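Local coordinates for EcmrR transcriptional regulator (Escherichia coli, PDB 6WL5), which probably activates transcription in response to multiple drugs as a MerR-family regulator, its GyrI-like C-terminal domain binding the cationic amphiphile cetyl-trimethyl-ammonium, at residues P12-Y17 and Y54-Y59; P24-Y29 and P131-I136; N78-N83 and F89-A94; G104-L109 and G138-Q143. All coordinates share one frame; numbering follows the deposited sequence.

Contact 1. Residues P12-Y17 and Y54-Y59; sequences PECIVY and YCFTLY. With 16A (cetyl-trimethyl-ammonium), chain E; 16A (cetyl-trimethyl-ammonium), chain F.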
# COMPACT_ATOMS: atom_id res chain seq x y z
N PRO A 12 3.35 9.30 9.40
CA PRO A 12 2.71 10.62 9.30
C PRO A 12 1.80 10.72 8.09
O PRO A 12 1.84 9.91 7.15
CB PRO A 12 3.90 11.58 9.15
CG PRO A 12 5.14 10.73 9.28
CD PRO A 12 4.80 9.33 9.11
N GLU A 13 0.96 11.76 8.11
CA GLU A 13 0.12 12.04 6.96
C GLU A 13 0.97 12.34 5.72
O GLU A 13 2.11 12.82 5.81
CB GLU A 13 -0.86 13.17 7.26
CG GLU A 13 -0.30 14.54 7.20
CD GLU A 13 -1.36 15.59 7.45
OE1 GLU A 13 -1.17 16.69 6.94
OE2 GLU A 13 -2.36 15.33 8.14
N CYS A 14 0.41 12.03 4.56
CA CYS A 14 1.06 12.33 3.30
C CYS A 14 0.02 12.74 2.27
O CYS A 14 -1.16 12.42 2.39
CB CYS A 14 1.84 11.13 2.77
SG CYS A 14 0.87 9.63 2.49
N ILE A 15 0.48 13.49 1.27
CA ILE A 15 -0.32 13.83 0.10
C ILE A 15 -0.00 12.79 -0.94
O ILE A 15 1.17 12.46 -1.15
CB ILE A 15 0.07 15.22 -0.44
CG1 ILE A 15 -0.01 16.28 0.66
CG2 ILE A 15 -0.80 15.58 -1.66
CD1 ILE A 15 0.65 17.58 0.26
N VAL A 16 -1.04 12.27 -1.59
CA VAL A 16 -0.88 11.28 -2.64
C VAL A 16 -1.73 11.65 -3.85
O VAL A 16 -2.73 12.36 -3.75
CB VAL A 16 -1.28 9.86 -2.17
CG1 VAL A 16 -0.51 9.46 -0.93
CG2 VAL A 16 -2.80 9.71 -1.96
N TYR A 17 -1.35 11.10 -4.99
CA TYR A 17 -2.30 10.85 -6.05
C TYR A 17 -2.76 9.41 -5.94
O TYR A 17 -2.03 8.57 -5.39
CB TYR A 17 -1.77 11.19 -7.44
CG TYR A 17 -0.60 10.43 -7.97
CD1 TYR A 17 -0.75 9.19 -8.58
CD2 TYR A 17 0.67 10.99 -7.92
CE1 TYR A 17 0.36 8.52 -9.11
CE2 TYR A 17 1.76 10.33 -8.44
CZ TYR A 17 1.60 9.11 -9.02
OH TYR A 17 2.72 8.52 -9.53
N TYR A 54 6.88 6.73 -1.07
CA TYR A 54 5.88 5.98 -0.31
C TYR A 54 4.75 5.65 -1.28
O TYR A 54 3.95 6.52 -1.63
CB TYR A 54 5.38 6.77 0.89
CG TYR A 54 4.46 6.05 1.87
CD1 TYR A 54 4.49 4.67 2.03
CD2 TYR A 54 3.57 6.78 2.66
CE1 TYR A 54 3.66 4.03 2.95
CE2 TYR A 54 2.73 6.15 3.57
CZ TYR A 54 2.77 4.78 3.72
OH TYR A 54 1.88 4.21 4.65
N CYS A 55 4.71 4.41 -1.73
CA CYS A 55 3.83 3.97 -2.80
C CYS A 55 3.12 2.74 -2.28
O CYS A 55 3.78 1.78 -1.90
CB CYS A 55 4.67 3.62 -4.02
SG CYS A 55 3.71 2.92 -5.37
N PHE A 56 1.79 2.78 -2.20
CA PHE A 56 1.11 1.74 -1.44
C PHE A 56 -0.32 1.57 -1.92
O PHE A 56 -0.94 2.48 -2.49
CB PHE A 56 1.09 2.05 0.07
CG PHE A 56 0.49 3.37 0.42
CD1 PHE A 56 1.25 4.52 0.35
CD2 PHE A 56 -0.84 3.47 0.83
CE1 PHE A 56 0.72 5.77 0.66
CE2 PHE A 56 -1.38 4.72 1.18
CZ PHE A 56 -0.58 5.87 1.10
N THR A 57 -0.83 0.37 -1.70
CA THR A 57 -2.23 0.06 -1.92
C THR A 57 -2.94 0.09 -0.57
O THR A 57 -2.49 -0.52 0.40
CB THR A 57 -2.39 -1.32 -2.54
OG1 THR A 57 -1.76 -1.32 -3.82
CG2 THR A 57 -3.89 -1.72 -2.69
N LEU A 58 -4.09 0.75 -0.54
CA LEU A 58 -5.02 0.61 0.55
C LEU A 58 -6.02 -0.48 0.20
O LEU A 58 -6.69 -0.42 -0.85
CB LEU A 58 -5.75 1.93 0.77
CG LEU A 58 -4.88 3.11 1.23
CD1 LEU A 58 -5.68 4.38 1.32
CD2 LEU A 58 -4.25 2.74 2.53
N TYR A 59 -6.17 -1.45 1.10
CA TYR A 59 -7.19 -2.49 0.98
C TYR A 59 -8.40 -2.13 1.85
O TYR A 59 -8.34 -2.26 3.07
CB TYR A 59 -6.59 -3.83 1.41
CG TYR A 59 -5.66 -4.38 0.33
CD1 TYR A 59 -6.13 -5.18 -0.70
CD2 TYR A 59 -4.29 -4.09 0.33
CE1 TYR A 59 -5.30 -5.64 -1.71
CE2 TYR A 59 -3.44 -4.56 -0.67
CZ TYR A 59 -3.95 -5.36 -1.68
OH TYR A 59 -3.10 -5.88 -2.66
C1 16A E . -11.17 -9.42 13.90
C2 16A E . -10.94 -9.02 12.45
C3 16A E . -10.64 -10.23 11.57
C4 16A E . -9.85 -9.90 10.30
C5 16A E . -10.00 -8.47 9.78
C6 16A E . -9.44 -8.37 8.37
C7 16A E . -9.89 -7.15 7.58
C8 16A E . -9.43 -7.33 6.13
C9 16A E . -8.67 -6.12 5.66
C10 16A E . -8.92 -5.77 4.20
C11 16A E . -8.64 -6.87 3.18
C12 16A E . -7.17 -7.23 3.05
C13 16A E . -6.96 -7.93 1.70
C14 16A E . -5.48 -8.02 1.38
C15 16A E . -5.24 -8.89 0.16
C16 16A E . -3.80 -8.74 -0.23
N1 16A E . -3.38 -9.69 -1.27
C17 16A E . -4.27 -9.69 -2.45
C18 16A E . -2.03 -9.23 -1.63
C19 16A E . -3.20 -11.03 -0.70
C1 16A F . 8.93 -7.52 -20.71
C2 16A F . 8.63 -7.79 -19.26
C3 16A F . 7.70 -6.66 -18.86
C4 16A F . 7.84 -6.38 -17.39
C5 16A F . 7.03 -5.15 -17.07
C6 16A F . 7.65 -4.43 -15.91
C7 16A F . 6.87 -3.18 -15.61
C8 16A F . 7.36 -2.53 -14.36
C9 16A F . 6.57 -1.27 -14.06
C10 16A F . 6.67 -0.99 -12.58
C11 16A F . 5.58 -0.07 -12.01
C12 16A F . 5.77 -0.26 -10.50
C13 16A F . 5.00 0.66 -9.56
C14 16A F . 5.57 0.70 -8.12
C15 16A F . 6.36 1.98 -7.91
C16 16A F . 7.86 1.87 -7.63
N1 16A F . 8.26 2.71 -6.48
C17 16A F . 7.95 2.03 -5.21
C18 16A F . 9.70 2.90 -6.59
C19 16A F . 7.62 4.03 -6.42
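The thiol of Cys14 reaches two aromatic rings of segment 54-59. Cys14 SG lies 3.9 Å from Tyr54 CD2, approaching that ring obliquely, and it meets the Phe56 ring at its edge, 5.4 Å from the centroid: two sulfur-aromatic contacts. Apolar packing adds Val16 CG1, 4.1 Å from Phe56 CZ, the two side chains crossing at about a right angle. Phe56 CG sits between its backbone N and carbonyl carbon (chi1 56°), a turn that lays CD1 over the centre of the Tyr54 ring. Tyr54 OH itself is held by Gln153 and Arg132.

The far end of the strand faces ligand. Thr57 CG2 sits over one face of Tyr59, toward its rim, and the alkyl chain of a cetyl-trimethyl-ammonium runs over the opposite one, C14 being 3.6 Å from Tyr59 CD1. Tyr59 OH hydrogen-bonds Glu133 OE2. A serine in place of Tyr59 would probably strip this chain of its aromatic wall and take from Glu133 one of its phenol partners. A second detergent molecule rests on Cys55 SG.

Strands 7-23 and 55-59 are not paired directly; strand 69-77 lies between them in the antiparallel sheet, bonded to both.

Contact 2. Residues P24-Y29 and P131-I136; sequences PDFSSY and PRESYI. With 16A (cetyl-trimethyl-ammonium), chain E.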
# COMPACT_ATOMS: atom_id res chain seq x y z
N PRO A 24 -10.77 -7.85 -10.08
CA PRO A 24 -11.07 -9.28 -10.00
C PRO A 24 -10.09 -10.07 -9.16
O PRO A 24 -10.48 -11.05 -8.51
CB PRO A 24 -11.03 -9.74 -11.47
CG PRO A 24 -11.08 -8.54 -12.29
CD PRO A 24 -10.73 -7.36 -11.47
N ASP A 25 -8.83 -9.69 -9.22
CA ASP A 25 -7.74 -10.37 -8.53
C ASP A 25 -6.52 -9.45 -8.57
O ASP A 25 -6.52 -8.39 -9.20
CB ASP A 25 -7.46 -11.75 -9.12
CG ASP A 25 -7.25 -11.71 -10.62
OD1 ASP A 25 -6.57 -10.82 -11.17
OD2 ASP A 25 -7.83 -12.60 -11.29
N PHE A 26 -5.47 -9.87 -7.89
CA PHE A 26 -4.27 -9.04 -7.76
C PHE A 26 -3.55 -8.83 -9.10
O PHE A 26 -3.11 -7.72 -9.40
CB PHE A 26 -3.33 -9.73 -6.79
CG PHE A 26 -2.09 -8.95 -6.46
CD1 PHE A 26 -2.08 -7.98 -5.47
CD2 PHE A 26 -0.89 -9.19 -7.13
CE1 PHE A 26 -0.91 -7.27 -5.18
CE2 PHE A 26 0.27 -8.52 -6.81
CZ PHE A 26 0.26 -7.57 -5.85
N SER A 27 -3.43 -9.88 -9.92
CA SER A 27 -2.76 -9.72 -11.21
C SER A 27 -3.48 -8.70 -12.08
O SER A 27 -2.83 -7.91 -12.79
CB SER A 27 -2.66 -11.06 -11.95
OG SER A 27 -1.81 -12.00 -11.31
N SER A 28 -4.83 -8.74 -12.07
CA SER A 28 -5.60 -7.80 -12.88
C SER A 28 -5.38 -6.38 -12.39
O SER A 28 -5.23 -5.44 -13.19
CB SER A 28 -7.08 -8.17 -12.89
OG SER A 28 -7.28 -9.46 -13.43
N TYR A 29 -5.32 -6.21 -11.08
CA TYR A 29 -5.12 -4.91 -10.46
C TYR A 29 -3.78 -4.32 -10.85
O TYR A 29 -3.69 -3.17 -11.26
CB TYR A 29 -5.15 -5.10 -8.95
CG TYR A 29 -4.68 -3.92 -8.12
CD1 TYR A 29 -5.03 -2.62 -8.46
CD2 TYR A 29 -3.87 -4.11 -7.03
CE1 TYR A 29 -4.59 -1.54 -7.74
CE2 TYR A 29 -3.42 -3.03 -6.27
CZ TYR A 29 -3.78 -1.74 -6.65
OH TYR A 29 -3.33 -0.64 -5.94
N PRO A 131 -5.66 -1.79 5.83
CA PRO A 131 -4.27 -2.19 5.62
C PRO A 131 -3.64 -1.50 4.42
O PRO A 131 -4.29 -1.25 3.41
CB PRO A 131 -4.37 -3.71 5.41
CG PRO A 131 -5.62 -4.09 6.25
CD PRO A 131 -6.56 -2.97 5.96
N ARG A 132 -2.35 -1.19 4.55
CA ARG A 132 -1.55 -0.63 3.46
C ARG A 132 -0.46 -1.62 3.05
O ARG A 132 0.13 -2.30 3.89
CB ARG A 132 -0.88 0.67 3.91
CG ARG A 132 -1.75 1.63 4.69
CD ARG A 132 -1.11 2.98 4.90
NE ARG A 132 -2.06 3.88 5.55
CZ ARG A 132 -1.76 5.11 5.93
NH1 ARG A 132 -0.54 5.58 5.70
NH2 ARG A 132 -2.67 5.86 6.56
N GLU A 133 -0.22 -1.68 1.74
CA GLU A 133 0.76 -2.59 1.15
C GLU A 133 1.75 -1.71 0.40
O GLU A 133 1.43 -1.19 -0.67
CB GLU A 133 0.03 -3.55 0.21
CG GLU A 133 0.86 -4.61 -0.47
CD GLU A 133 -0.09 -5.58 -1.18
OE1 GLU A 133 -0.48 -6.55 -0.53
OE2 GLU A 133 -0.46 -5.31 -2.36
N SER A 134 2.92 -1.50 0.98
CA SER A 134 3.88 -0.49 0.54
C SER A 134 4.98 -1.16 -0.28
O SER A 134 5.77 -1.96 0.26
CB SER A 134 4.47 0.18 1.78
OG SER A 134 5.42 1.16 1.42
N TYR A 135 5.09 -0.75 -1.55
CA TYR A 135 5.99 -1.38 -2.51
C TYR A 135 7.34 -0.68 -2.45
O TYR A 135 7.42 0.54 -2.67
CB TYR A 135 5.41 -1.27 -3.93
CG TYR A 135 3.99 -1.82 -3.93
CD1 TYR A 135 3.76 -3.16 -3.76
CD2 TYR A 135 2.90 -0.97 -4.06
CE1 TYR A 135 2.45 -3.67 -3.71
CE2 TYR A 135 1.62 -1.46 -4.03
CZ TYR A 135 1.39 -2.79 -3.83
OH TYR A 135 0.08 -3.23 -3.78
N ILE A 136 8.39 -1.43 -2.14
CA ILE A 136 9.73 -0.87 -1.96
C ILE A 136 10.66 -1.32 -3.08
O ILE A 136 11.05 -0.51 -3.94
CB ILE A 136 10.26 -1.23 -0.55
CG1 ILE A 136 9.33 -0.70 0.54
CG2 ILE A 136 11.68 -0.69 -0.35
CD1 ILE A 136 9.59 -1.30 1.89
C1 16A E . -11.17 -9.42 13.90
C2 16A E . -10.94 -9.02 12.45
C3 16A E . -10.64 -10.23 11.57
C4 16A E . -9.85 -9.90 10.30
C5 16A E . -10.00 -8.47 9.78
C6 16A E . -9.44 -8.37 8.37
C7 16A E . -9.89 -7.15 7.58
C8 16A E . -9.43 -7.33 6.13
C9 16A E . -8.67 -6.12 5.66
C10 16A E . -8.92 -5.77 4.20
C11 16A E . -8.64 -6.87 3.18
C12 16A E . -7.17 -7.23 3.05
C13 16A E . -6.96 -7.93 1.70
C14 16A E . -5.48 -8.02 1.38
C15 16A E . -5.24 -8.89 0.16
C16 16A E . -3.80 -8.74 -0.23
N1 16A E . -3.38 -9.69 -1.27
C17 16A E . -4.27 -9.69 -2.45
C18 16A E . -2.03 -9.23 -1.63
C19 16A E . -3.20 -11.03 -0.70
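Phe26, Tyr135 and Glu133 account for most of this buried contact between helix 26-31 and strand 132-137. The Phe26 ring presents its edge to the Glu133 carboxylate, with CE1 3.5 Å from Glu133 OE2 in the plane of the ring and the two planes 72° apart; the weakly positive C-H edge probably suits the carboxylate oxygen. CG of Phe26 is anti to its backbone N (chi1 -176°), which sends the ring from the first turn of the helix toward the strand.

Tyr135 OH donates to the anti lone pair of Glu133 OE2, at 2.6 Å. The same Tyr135 OH lies 4.3 Å from Tyr29 CE2, at the edge of that ring. With Tyr59 also on OE2 and Tyr113 on OE1, three phenols fix the buried carboxylate. Glu133 OE1 is 3.3 Å from the methyl carbon C18 of a cetyl-trimethyl-ammonium headgroup, which would place a negative charge near the quaternary nitrogen. A glutamine at Glu133 would probably leave the headgroup without this nearby carboxylate charge and disturb the phenol bonds.

Asp25 N-caps the helix, its OD1 accepting from Ser28 N at 2.9 Å. Strand 132-137 runs between strands 55-59 and 149-158; its Glu133, with Pro131 just before it, belongs to the cetyl-trimethyl-ammonium pocket seen in the crystal, to which helix 109-123 contributes Leu109 and Tyr113.

Contact 3. Residues N78-N83 and F89-A94; sequences NDFGKN and FQVIPA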
# COMPACT_ATOMS: atom_id res chain seq x y z
N ASN A 78 5.10 15.56 -3.12
CA ASN A 78 5.40 16.67 -2.22
C ASN A 78 4.29 17.72 -2.18
O ASN A 78 4.12 18.38 -1.16
CB ASN A 78 6.73 17.33 -2.57
CG ASN A 78 7.92 16.45 -2.21
OD1 ASN A 78 7.94 15.78 -1.21
ND2 ASN A 78 8.93 16.47 -3.06
N ASP A 79 3.53 17.89 -3.26
CA ASP A 79 2.41 18.81 -3.18
C ASP A 79 1.24 18.36 -4.04
O ASP A 79 1.37 17.51 -4.92
CB ASP A 79 2.82 20.23 -3.57
CG ASP A 79 4.08 20.68 -2.89
OD1 ASP A 79 5.17 20.22 -3.31
OD2 ASP A 79 3.97 21.49 -1.96
N PHE A 80 0.09 18.96 -3.77
CA PHE A 80 -1.10 18.67 -4.54
C PHE A 80 -0.89 19.04 -6.01
O PHE A 80 -0.20 20.02 -6.34
CB PHE A 80 -2.27 19.49 -4.02
CG PHE A 80 -2.95 18.89 -2.84
CD1 PHE A 80 -2.41 19.02 -1.57
CD2 PHE A 80 -4.13 18.17 -3.00
CE1 PHE A 80 -3.04 18.46 -0.47
CE2 PHE A 80 -4.76 17.59 -1.91
CZ PHE A 80 -4.21 17.74 -0.64
N GLY A 81 -1.52 18.26 -6.88
CA GLY A 81 -1.68 18.65 -8.27
C GLY A 81 -3.15 18.74 -8.63
O GLY A 81 -4.02 18.81 -7.76
N LYS A 82 -3.43 18.73 -9.93
CA LYS A 82 -4.78 18.77 -10.44
C LYS A 82 -5.27 17.35 -10.69
O LYS A 82 -4.56 16.55 -11.30
CB LYS A 82 -4.79 19.50 -11.79
CG LYS A 82 -4.41 20.96 -11.75
CD LYS A 82 -4.26 21.52 -13.17
CE LYS A 82 -3.06 22.48 -13.34
NZ LYS A 82 -2.33 22.84 -12.07
N ASN A 83 -6.48 17.04 -10.23
CA ASN A 83 -7.03 15.73 -10.53
C ASN A 83 -7.08 15.52 -12.04
O ASN A 83 -7.17 16.46 -12.83
CB ASN A 83 -8.43 15.61 -9.92
CG ASN A 83 -8.40 15.67 -8.40
OD1 ASN A 83 -7.36 15.51 -7.77
ND2 ASN A 83 -9.56 15.91 -7.80
N PHE A 89 -6.05 13.62 -6.03
CA PHE A 89 -5.14 13.97 -4.95
C PHE A 89 -5.92 14.05 -3.63
O PHE A 89 -7.04 14.57 -3.57
CB PHE A 89 -4.47 15.31 -5.27
CG PHE A 89 -3.48 15.21 -6.39
CD1 PHE A 89 -3.90 15.29 -7.71
CD2 PHE A 89 -2.14 15.03 -6.12
CE1 PHE A 89 -2.98 15.19 -8.76
CE2 PHE A 89 -1.21 14.94 -7.16
CZ PHE A 89 -1.64 15.02 -8.48
N GLN A 90 -5.34 13.47 -2.59
CA GLN A 90 -5.94 13.46 -1.27
C GLN A 90 -4.84 13.34 -0.22
O GLN A 90 -3.70 12.97 -0.51
CB GLN A 90 -6.98 12.33 -1.15
CG GLN A 90 -6.38 10.95 -1.23
CD GLN A 90 -7.42 9.86 -1.05
OE1 GLN A 90 -8.08 9.74 0.00
NE2 GLN A 90 -7.55 9.02 -2.06
N VAL A 91 -5.19 13.72 1.01
CA VAL A 91 -4.29 13.54 2.15
C VAL A 91 -4.65 12.22 2.81
O VAL A 91 -5.81 12.00 3.19
CB VAL A 91 -4.43 14.70 3.14
CG1 VAL A 91 -3.60 14.41 4.40
CG2 VAL A 91 -4.04 16.03 2.49
N ILE A 92 -3.67 11.33 2.97
CA ILE A 92 -3.87 10.06 3.66
C ILE A 92 -3.45 10.27 5.11
O ILE A 92 -2.30 10.67 5.36
CB ILE A 92 -3.05 8.95 3.00
CG1 ILE A 92 -3.43 8.75 1.51
CG2 ILE A 92 -3.23 7.64 3.76
CD1 ILE A 92 -4.89 8.45 1.25
N PRO A 93 -4.32 10.02 6.08
CA PRO A 93 -4.04 10.48 7.45
C PRO A 93 -2.94 9.67 8.13
O PRO A 93 -2.60 8.55 7.73
CB PRO A 93 -5.38 10.32 8.17
CG PRO A 93 -6.04 9.16 7.44
CD PRO A 93 -5.65 9.37 5.98
N ALA A 94 -2.37 10.28 9.16
CA ALA A 94 -1.41 9.61 10.03
C ALA A 94 -2.05 8.45 10.76
O ALA A 94 -3.22 8.49 11.15
CB ALA A 94 -0.90 10.60 11.08
O HOH W 1 -9.29 15.68 -5.01
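Segment 78-83, a loop without regular structure, doubles back against the start of segment 89-94, the two chains running at 132° to each other where they touch (CA 79 to 83 against CA 89 to 91) and the CA atoms of Asn83 and Phe89 lying 6.1 Å from each other. Phe89 is the centre of the contact. Its CG, anti to the carbonyl carbon (chi1 -71°), brings the ring under the loop backbone, which passes over one face: Gly81 N sits above the ring centre, and Gly81 CA makes a CH-pi contact 3.7 Å from the Phe89 centroid. The fit leaves no room for a side chain at Gly81, where a CB would collide with Phe89 CZ. Around the rim of the ring, Lys82 O comes to 3.3 Å from Phe89 CE1, and Asn83 OD1 lies in the ring plane at the edge, the amide and ring being nearly coplanar.

Asn83 OD1 also accepts from Phe89 N at 2.9 Å in a nearly straight bond (169°), although the donor stands above the carbonyl plane. A water completes the bridge, accepting from Asn83 ND2 and donating to Phe89 O, so both ends of the amide grip the backbone of one residue.

Phe80 slides past Phe89 in the opposite direction, its CD2 3.7 Å from Phe89 CB. Phe80 CZ then meets Val91 CG2 at 3.6 Å, the methyl lying at the ring edge.

The contact closes the connection between strands 69-77 and 88-103 at the protein surface. Strand 7-23 lies between those two strands in the sheet; its Ile15 touches Phe80 and its Tyr17 touches Phe89.

Contact 4. Residues G104-L109 and G138-Q143; sequences GPYDSL and GIWNKQ. With 16A (cetyl-trimethyl-ammonium), chain G; 16A (cetyl-trimethyl-ammonium), chain F.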
# COMPACT_ATOMS: atom_id res chain seq x y z
N GLY A 104 10.22 -11.25 -1.22
CA GLY A 104 9.91 -12.18 -2.27
C GLY A 104 8.69 -11.84 -3.10
O GLY A 104 8.10 -10.76 -3.02
N PRO A 105 8.35 -12.78 -3.99
CA PRO A 105 7.26 -12.58 -4.93
C PRO A 105 5.91 -12.47 -4.25
O PRO A 105 5.74 -12.79 -3.07
CB PRO A 105 7.30 -13.85 -5.81
CG PRO A 105 8.57 -14.50 -5.56
CD PRO A 105 9.10 -14.02 -4.25
N TYR A 106 4.95 -11.95 -5.01
CA TYR A 106 3.66 -11.54 -4.44
C TYR A 106 2.69 -12.69 -4.23
O TYR A 106 1.70 -12.49 -3.52
CB TYR A 106 3.02 -10.46 -5.31
CG TYR A 106 3.86 -9.23 -5.52
CD1 TYR A 106 4.55 -8.65 -4.45
CD2 TYR A 106 3.93 -8.60 -6.74
CE1 TYR A 106 5.27 -7.47 -4.61
CE2 TYR A 106 4.63 -7.43 -6.90
CZ TYR A 106 5.31 -6.86 -5.84
OH TYR A 106 6.04 -5.71 -6.05
N ASP A 107 2.98 -13.89 -4.73
CA ASP A 107 2.05 -15.01 -4.55
C ASP A 107 1.88 -15.37 -3.08
O ASP A 107 0.85 -15.91 -2.69
CB ASP A 107 2.44 -16.24 -5.37
CG ASP A 107 3.78 -16.86 -4.97
OD1 ASP A 107 4.72 -16.09 -4.71
OD2 ASP A 107 3.88 -18.10 -4.88
N SER A 108 2.87 -15.06 -2.23
CA SER A 108 2.78 -15.39 -0.82
C SER A 108 2.52 -14.19 0.07
O SER A 108 2.65 -14.30 1.29
CB SER A 108 4.09 -16.06 -0.40
OG SER A 108 5.21 -15.27 -0.78
N LEU A 109 2.11 -13.05 -0.50
CA LEU A 109 1.76 -11.90 0.34
C LEU A 109 0.76 -12.26 1.44
O LEU A 109 0.81 -11.68 2.54
CB LEU A 109 1.15 -10.79 -0.53
CG LEU A 109 2.13 -9.87 -1.27
CD1 LEU A 109 1.40 -9.01 -2.29
CD2 LEU A 109 2.88 -8.95 -0.32
N GLY A 138 11.13 -4.34 -6.16
CA GLY A 138 10.28 -5.18 -7.00
C GLY A 138 10.86 -5.24 -8.40
O GLY A 138 12.03 -4.93 -8.61
N ILE A 139 10.00 -5.56 -9.37
CA ILE A 139 10.46 -5.78 -10.75
C ILE A 139 11.07 -4.52 -11.37
O ILE A 139 11.81 -4.63 -12.35
CB ILE A 139 9.32 -6.38 -11.59
CG1 ILE A 139 9.89 -7.09 -12.83
CG2 ILE A 139 8.27 -5.30 -11.93
CD1 ILE A 139 8.92 -7.91 -13.55
N TRP A 140 10.73 -3.33 -10.84
CA TRP A 140 11.31 -2.07 -11.29
C TRP A 140 12.80 -1.93 -10.99
O TRP A 140 13.46 -1.12 -11.66
CB TRP A 140 10.53 -0.92 -10.69
CG TRP A 140 10.32 -1.04 -9.17
CD1 TRP A 140 11.12 -0.54 -8.17
CD2 TRP A 140 9.23 -1.70 -8.52
NE1 TRP A 140 10.58 -0.87 -6.92
CE2 TRP A 140 9.43 -1.56 -7.12
CE3 TRP A 140 8.12 -2.40 -8.98
CZ2 TRP A 140 8.53 -2.08 -6.19
CZ3 TRP A 140 7.25 -2.93 -8.04
CH2 TRP A 140 7.44 -2.74 -6.67
N ASN A 141 13.33 -2.64 -9.98
CA ASN A 141 14.71 -2.46 -9.58
C ASN A 141 15.49 -3.72 -9.25
O ASN A 141 16.72 -3.63 -9.15
CB ASN A 141 14.86 -1.42 -8.46
CG ASN A 141 14.24 -1.83 -7.15
OD1 ASN A 141 13.51 -2.81 -7.07
ND2 ASN A 141 14.53 -1.08 -6.13
N LYS A 142 14.85 -4.88 -9.16
CA LYS A 142 15.53 -6.13 -8.81
C LYS A 142 14.92 -7.25 -9.63
O LYS A 142 13.73 -7.54 -9.51
CB LYS A 142 15.34 -6.42 -7.32
CG LYS A 142 15.97 -5.35 -6.44
CD LYS A 142 16.66 -5.78 -5.19
CE LYS A 142 17.13 -4.52 -4.45
NZ LYS A 142 18.50 -4.13 -4.86
N GLN A 143 15.73 -7.92 -10.45
CA GLN A 143 15.22 -9.04 -11.21
C GLN A 143 15.28 -10.35 -10.44
O GLN A 143 14.61 -11.31 -10.80
CB GLN A 143 15.95 -9.18 -12.56
CG GLN A 143 15.73 -7.96 -13.49
CD GLN A 143 14.26 -7.58 -13.53
OE1 GLN A 143 13.38 -8.41 -13.80
NE2 GLN A 143 13.98 -6.32 -13.21
C1 16A G . 7.48 2.64 -14.65
C2 16A G . 8.29 3.23 -13.49
C3 16A G . 8.28 2.28 -12.29
C4 16A G . 9.00 2.72 -11.02
C5 16A G . 10.10 3.77 -11.18
C6 16A G . 11.24 3.75 -10.15
C7 16A G . 11.83 2.34 -10.00
C8 16A G . 13.31 2.17 -9.72
C9 16A G . 13.72 1.98 -8.26
C10 16A G . 13.00 2.87 -7.24
C11 16A G . 12.79 2.07 -5.96
C1 16A F . 8.93 -7.52 -20.71
C2 16A F . 8.63 -7.79 -19.26
C3 16A F . 7.70 -6.66 -18.86
C4 16A F . 7.84 -6.38 -17.39
C5 16A F . 7.03 -5.15 -17.07
C6 16A F . 7.65 -4.43 -15.91
C7 16A F . 6.87 -3.18 -15.61
C8 16A F . 7.36 -2.53 -14.36
C9 16A F . 6.57 -1.27 -14.06
C10 16A F . 6.67 -0.99 -12.58
C11 16A F . 5.58 -0.07 -12.01
C12 16A F . 5.77 -0.26 -10.50
C13 16A F . 5.00 0.66 -9.56
C14 16A F . 5.57 0.70 -8.12
C15 16A F . 6.36 1.98 -7.91
C16 16A F . 7.86 1.87 -7.63
N1 16A F . 8.26 2.71 -6.48
C17 16A F . 7.95 2.03 -5.21
C18 16A F . 9.70 2.90 -6.59
C19 16A F . 7.62 4.03 -6.42
O HOH W 2 7.45 -6.45 -8.46
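A single hydroxyl makes the closest approach between these two loops: Tyr106 OH stands 3.3 Å from Trp140 CH2, obliquely to the indole, with the two side chains crossing at about a right angle. In this GyrI-like small-molecule-binding domain both residues line a cetyl-trimethyl-ammonium pocket, and the joint between them is small.

Trp140 is flanked on both faces. Gly138 N lies over one, near the rim, while C16 of one ligand lies over the centre of the other; the chain of that ligand also reaches Trp140 CE3, where C12 is 3.5 Å away. A second ligand packs along the pyrrole side, its C7 being 3.5 Å from Trp140 CD1. The indole is folded back over its own loop because CG is tucked between the two backbone branches (chi1 49°), and NE1 is held by the carbonyl of Ile136. Glycine suits position 138, since a CB there would collide with Trp140 CH2.

The loop itself is tied by short-range bonds. Gly138 O accepts from both Asn141 N and Lys142 N, and Gly138 N donates to Asn141 OD1 almost linearly (169°). The Tyr106 ring also meets those of Phe26 and Trp148. The two loops are also bridged by solvent: one water lies 2.9 Å from Tyr106 OH and accepts from Ile139 N at the same distance of 2.9 Å.

Contacts 1 and 2 lie near the centre of the domain, share the sheet through neighbouring strands 55-59 and 132-137, and touch one ligand; Thr57 to Tyr135 and Tyr59 to Glu133 are probable hydrogen bonds between them. Contact 2 is buried and relies on an acidic, phenol-rich cluster, whereas contact 1 is partly buried and joins sulfur to aromatic rings. Contact 3, at the surface, uses backbone packing and an amide; its strand 88-103 pairs with strand 7-23 of contact 1 through Cys14 with Ile92 and Val16 with Gln90, and Arg132 of contact 2 bonds Pro93 O. Contact 4, partly buried and peripheral, lies across the chain's centre from contact 3, shares a ligand with contact 1, and meets contact 2 through Phe26 with Tyr106.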